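Local coordinates for protein putative Nitroreductase (Anabaena variabilis ATCC 29413, PDB 3EO7) that binds flavin mononucleotide and is probably an oxidoreductase of the nitroreductase family, at residues Glu349-Pro360 / Arg466-Leu476. Residues are numbered along the deposited sequence; the frame is centred on the assembly and turned at random.
Sequences ELKALLDFTYQP and RLNLAAIQLNL
R466 bends at chi3 (71°) to bring its guanidinium back over F356, and it holds that one residue in two ways. NE and NH2 both donate to F356 O, each at 2.9 Å, in a side-on grip with the oxygen in the guanidinium plane. The same group lies flat over one face of the F356 ring in a cation-pi stack, planes 24° apart, NH2 above the rim. F356 O sits near the C-terminal end of helix 347-358, where main-chain carbonyls run short of amide partners; NH1 pairs instead with E197 of helix 181-202. Replacing R466 by alanine is likely to leave F356 O without these two donors and to take away both the cation over the ring and the partner that NH1 offers E197. Next to this grip, T357 turns OG1 beside its own backbone N (chi1 -59°), where it donates to L353 O of its own helix at 2.8 Å while L467 CD2 packs against it.

Apolar contacts carry the middle, where the helices run roughly antiparallel with axes 8.6 Å apart. CD2 of L353 presses on the backbone of the other helix, 3.4 Å from A471 N, and meets A470 CB; L474 CD1 rests on A352 CB at 3.8 Å.

At the far end, in the Schellman motif that ends helix 452-473, L476 CD2 lies against the E349 carboxylate. A water donates to both E349 OE2 and L474 O, while OE1 forms a salt bridge with R509.

A direct two-nitrogen grip at one end and a water bridge at the other thus bracket a leucine-alanine seam between two helices of the nitroreductase fold, with the L467 side chain about 11 Å from the bound FMN.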
loop_
_atom_site.group_PDB
_atom_site.type_symbol
_atom_site.label_atom_id
_atom_site.label_comp_id
_atom_site.label_asym_id
_atom_site.label_seq_id
_atom_site.Cartn_x
_atom_site.Cartn_y
_atom_site.Cartn_z
ATOM N N GLU A 349 -20.120 7.638 10.283
ATOM C CA GLU A 349 -18.717 7.886 9.971
ATOM C C GLU A 349 -18.022 6.574 9.617
ATOM O O GLU A 349 -17.290 6.483 8.640
ATOM C CB GLU A 349 -18.010 8.587 11.135
ATOM C CG GLU A 349 -18.289 10.090 11.185
ATOM C CD GLU A 349 -17.860 10.785 12.478
ATOM O OE1 GLU A 349 -17.715 10.093 13.519
ATOM O OE2 GLU A 349 -17.741 12.052 12.447
ATOM N N LEU A 350 -18.215 5.546 10.444
ATOM C CA LEU A 350 -17.605 4.249 10.173
ATOM C C LEU A 350 -18.094 3.723 8.828
ATOM O O LEU A 350 -17.302 3.252 8.040
ATOM C CB LEU A 350 -17.930 3.230 11.281
ATOM C CG LEU A 350 -17.336 1.829 11.065
ATOM C CD1 LEU A 350 -15.793 1.893 11.003
ATOM C CD2 LEU A 350 -17.845 0.884 12.161
ATOM N N LYS A 351 -19.407 3.775 8.588
ATOM C CA LYS A 351 -19.954 3.302 7.306
ATOM C C LYS A 351 -19.341 4.041 6.112
ATOM O O LYS A 351 -19.064 3.423 5.075
ATOM C CB LYS A 351 -21.470 3.400 7.258
ATOM C CG LYS A 351 -22.180 2.334 8.100
ATOM C CD LYS A 351 -23.707 2.440 8.058
ATOM C CE LYS A 351 -24.223 3.673 8.771
ATOM N NZ LYS A 351 -25.745 3.668 8.845
ATOM N N ALA A 352 -19.159 5.352 6.244
ATOM C CA ALA A 352 -18.591 6.167 5.155
ATOM C C ALA A 352 -17.150 5.720 4.845
ATOM O O ALA A 352 -16.778 5.595 3.663
ATOM C CB ALA A 352 -18.671 7.657 5.488
ATOM N N LEU A 353 -16.353 5.472 5.897
ATOM C CA LEU A 353 -14.969 4.992 5.733
ATOM C C LEU A 353 -14.948 3.674 4.965
ATOM O O LEU A 353 -14.166 3.496 4.023
ATOM C CB LEU A 353 -14.277 4.803 7.084
ATOM C CG LEU A 353 -14.157 6.011 7.982
ATOM C CD1 LEU A 353 -13.448 5.618 9.288
ATOM C CD2 LEU A 353 -13.440 7.107 7.242
ATOM N N LEU A 354 -15.828 2.749 5.370
ATOM C CA LEU A 354 -15.893 1.437 4.728
ATOM C C LEU A 354 -16.367 1.559 3.280
ATOM O O LEU A 354 -15.923 0.812 2.402
ATOM C CB LEU A 354 -16.800 0.497 5.515
ATOM C CG LEU A 354 -16.334 0.133 6.922
ATOM C CD1 LEU A 354 -17.403 -0.770 7.658
ATOM C CD2 LEU A 354 -14.952 -0.534 6.857
ATOM N N ASP A 355 -17.291 2.467 3.042
ATOM C CA ASP A 355 -17.834 2.655 1.699
ATOM C C ASP A 355 -16.755 3.119 0.722
ATOM O O ASP A 355 -16.621 2.570 -0.361
ATOM C CB ASP A 355 -18.973 3.679 1.739
ATOM C CG ASP A 355 -19.688 3.796 0.407
ATOM O OD1 ASP A 355 -20.346 2.823 -0.000
ATOM O OD2 ASP A 355 -19.599 4.891 -0.211
ATOM N N PHE A 356 -15.967 4.109 1.130
ATOM C CA PHE A 356 -14.930 4.639 0.259
ATOM C C PHE A 356 -13.833 3.593 0.032
ATOM O O PHE A 356 -13.268 3.498 -1.043
ATOM C CB PHE A 356 -14.348 5.930 0.784
ATOM C CG PHE A 356 -13.222 6.440 -0.069
ATOM C CD1 PHE A 356 -13.502 6.942 -1.333
ATOM C CD2 PHE A 356 -11.918 6.422 0.355
ATOM C CE1 PHE A 356 -12.484 7.407 -2.163
ATOM C CE2 PHE A 356 -10.881 6.912 -0.476
ATOM C CZ PHE A 356 -11.176 7.389 -1.741
ATOM N N THR A 357 -13.541 2.810 1.071
ATOM C CA THR A 357 -12.438 1.867 1.006
ATOM C C THR A 357 -12.800 0.627 0.200
ATOM O O THR A 357 -12.020 0.197 -0.644
ATOM C CB THR A 357 -12.021 1.471 2.425
ATOM O OG1 THR A 357 -11.642 2.659 3.141
ATOM C CG2 THR A 357 -10.862 0.426 2.404
ATOM N N TYR A 358 -13.973 0.063 0.484
ATOM C CA TYR A 358 -14.423 -1.202 -0.111
ATOM C C TYR A 358 -15.483 -1.176 -1.201
ATOM O O TYR A 358 -15.747 -2.229 -1.794
ATOM C CB TYR A 358 -14.927 -2.132 1.004
ATOM C CG TYR A 358 -13.861 -2.518 2.012
ATOM C CD1 TYR A 358 -13.075 -3.624 1.812
ATOM C CD2 TYR A 358 -13.664 -1.777 3.165
ATOM C CE1 TYR A 358 -12.107 -4.010 2.749
ATOM C CE2 TYR A 358 -12.686 -2.145 4.100
ATOM C CZ TYR A 358 -11.927 -3.272 3.880
ATOM O OH TYR A 358 -10.977 -3.672 4.790
ATOM N N GLN A 359 -16.112 -0.020 -1.424
ATOM C CA GLN A 359 -17.220 0.142 -2.379
ATOM C C GLN A 359 -16.911 1.247 -3.388
ATOM O O GLN A 359 -17.664 2.235 -3.530
ATOM C CB GLN A 359 -18.520 0.431 -1.621
ATOM C CG GLN A 359 -18.790 -0.488 -0.410
ATOM C CD GLN A 359 -19.016 -1.967 -0.727
ATOM O OE1 GLN A 359 -19.575 -2.330 -1.780
ATOM N NE2 GLN A 359 -18.630 -2.840 0.223
ATOM N N PRO A 360 -15.782 1.092 -4.114
ATOM C CA PRO A 360 -15.378 2.128 -5.064
ATOM C C PRO A 360 -16.407 2.362 -6.170
ATOM O O PRO A 360 -16.440 3.445 -6.745
ATOM C CB PRO A 360 -14.054 1.615 -5.608
ATOM C CG PRO A 360 -14.157 0.121 -5.462
ATOM C CD PRO A 360 -14.874 -0.065 -4.156
ATOM N N ARG A 466 -6.812 4.141 1.460
ATOM C CA ARG A 466 -8.157 4.628 1.220
ATOM C C ARG A 466 -8.817 4.948 2.558
ATOM O O ARG A 466 -9.485 5.956 2.689
ATOM C CB ARG A 466 -8.969 3.618 0.418
ATOM C CG ARG A 466 -8.452 3.407 -1.015
ATOM C CD ARG A 466 -9.345 2.456 -1.810
ATOM N NE ARG A 466 -10.647 3.034 -2.172
ATOM C CZ ARG A 466 -10.942 3.564 -3.361
ATOM N NH1 ARG A 466 -10.029 3.606 -4.300
ATOM N NH2 ARG A 466 -12.143 4.055 -3.619
ATOM N N LEU A 467 -8.606 4.096 3.556
ATOM C CA LEU A 467 -9.161 4.332 4.890
ATOM C C LEU A 467 -8.559 5.591 5.524
ATOM O O LEU A 467 -9.274 6.363 6.152
ATOM C CB LEU A 467 -8.892 3.121 5.840
ATOM C CG LEU A 467 -9.684 1.835 5.669
ATOM C CD1 LEU A 467 -9.031 0.656 6.425
ATOM C CD2 LEU A 467 -11.133 2.085 6.180
ATOM N N ASN A 468 -7.240 5.775 5.405
ATOM C CA ASN A 468 -6.564 6.941 5.955
ATOM C C ASN A 468 -7.112 8.250 5.333
ATOM O O ASN A 468 -7.423 9.193 6.039
ATOM C CB ASN A 468 -5.029 6.884 5.780
ATOM C CG ASN A 468 -4.327 6.069 6.868
ATOM O OD1 ASN A 468 -3.563 6.630 7.664
ATOM N ND2 ASN A 468 -4.575 4.762 6.911
ATOM N N LEU A 469 -7.225 8.272 4.012
ATOM C CA LEU A 469 -7.714 9.452 3.289
ATOM C C LEU A 469 -9.167 9.738 3.657
ATOM O O LEU A 469 -9.523 10.895 3.963
ATOM C CB LEU A 469 -7.515 9.267 1.791
ATOM C CG LEU A 469 -6.053 9.325 1.309
ATOM C CD1 LEU A 469 -5.948 8.918 -0.186
ATOM C CD2 LEU A 469 -5.431 10.704 1.585
ATOM N N ALA A 470 -9.992 8.707 3.691
ATOM C CA ALA A 470 -11.387 8.892 4.098
ATOM C C ALA A 470 -11.495 9.464 5.517
ATOM O O ALA A 470 -12.312 10.358 5.767
ATOM C CB ALA A 470 -12.203 7.598 3.951
ATOM N N ALA A 471 -10.685 8.954 6.434
ATOM C CA ALA A 471 -10.704 9.407 7.821
ATOM C C ALA A 471 -10.379 10.880 7.870
ATOM O O ALA A 471 -11.089 11.654 8.490
ATOM C CB ALA A 471 -9.689 8.595 8.696
ATOM N N ILE A 472 -9.286 11.276 7.224
ATOM C CA ILE A 472 -8.871 12.677 7.211
ATOM C C ILE A 472 -9.923 13.577 6.566
ATOM O O ILE A 472 -10.211 14.649 7.092
ATOM C CB ILE A 472 -7.496 12.853 6.525
ATOM C CG1 ILE A 472 -6.401 12.098 7.309
ATOM C CG2 ILE A 472 -7.193 14.374 6.299
ATOM C CD1 ILE A 472 -6.263 12.477 8.797
ATOM N N GLN A 473 -10.530 13.140 5.459
ATOM C CA GLN A 473 -11.609 13.894 4.833
ATOM C C GLN A 473 -12.771 14.160 5.778
ATOM O O GLN A 473 -13.372 15.221 5.724
ATOM C CB GLN A 473 -12.119 13.157 3.610
ATOM C CG GLN A 473 -13.345 13.761 2.894
ATOM C CD GLN A 473 -13.133 15.159 2.354
ATOM O OE1 GLN A 473 -12.005 15.584 2.107
ATOM N NE2 GLN A 473 -14.245 15.884 2.137
ATOM N N LEU A 474 -13.067 13.188 6.636
ATOM C CA LEU A 474 -14.129 13.280 7.639
ATOM C C LEU A 474 -13.693 13.899 8.979
ATOM O O LEU A 474 -14.442 13.811 9.951
ATOM C CB LEU A 474 -14.751 11.899 7.867
ATOM C CG LEU A 474 -15.435 11.254 6.640
ATOM C CD1 LEU A 474 -16.148 9.981 7.057
ATOM C CD2 LEU A 474 -16.401 12.185 5.961
ATOM N N ASN A 475 -12.502 14.512 9.020
ATOM C CA ASN A 475 -11.996 15.185 10.231
ATOM C C ASN A 475 -11.816 14.232 11.395
ATOM O O ASN A 475 -11.986 14.600 12.568
ATOM C CB ASN A 475 -12.939 16.317 10.630
ATOM C CG ASN A 475 -13.098 17.346 9.532
ATOM O OD1 ASN A 475 -14.212 17.679 9.135
ATOM N ND2 ASN A 475 -11.987 17.813 9.008
ATOM N N LEU A 476 -11.437 13.014 11.056
ATOM C CA LEU A 476 -11.184 11.966 12.027
ATOM C C LEU A 476 -9.684 11.717 12.138
ATOM O O LEU A 476 -8.874 12.289 11.381
ATOM C CB LEU A 476 -11.893 10.682 11.603
ATOM C CG LEU A 476 -13.409 10.759 11.402
ATOM C CD1 LEU A 476 -13.891 9.368 10.905
ATOM C CD2 LEU A 476 -14.130 11.231 12.652
HETATM O O HOH W 1 -17.158 13.566 10.321
#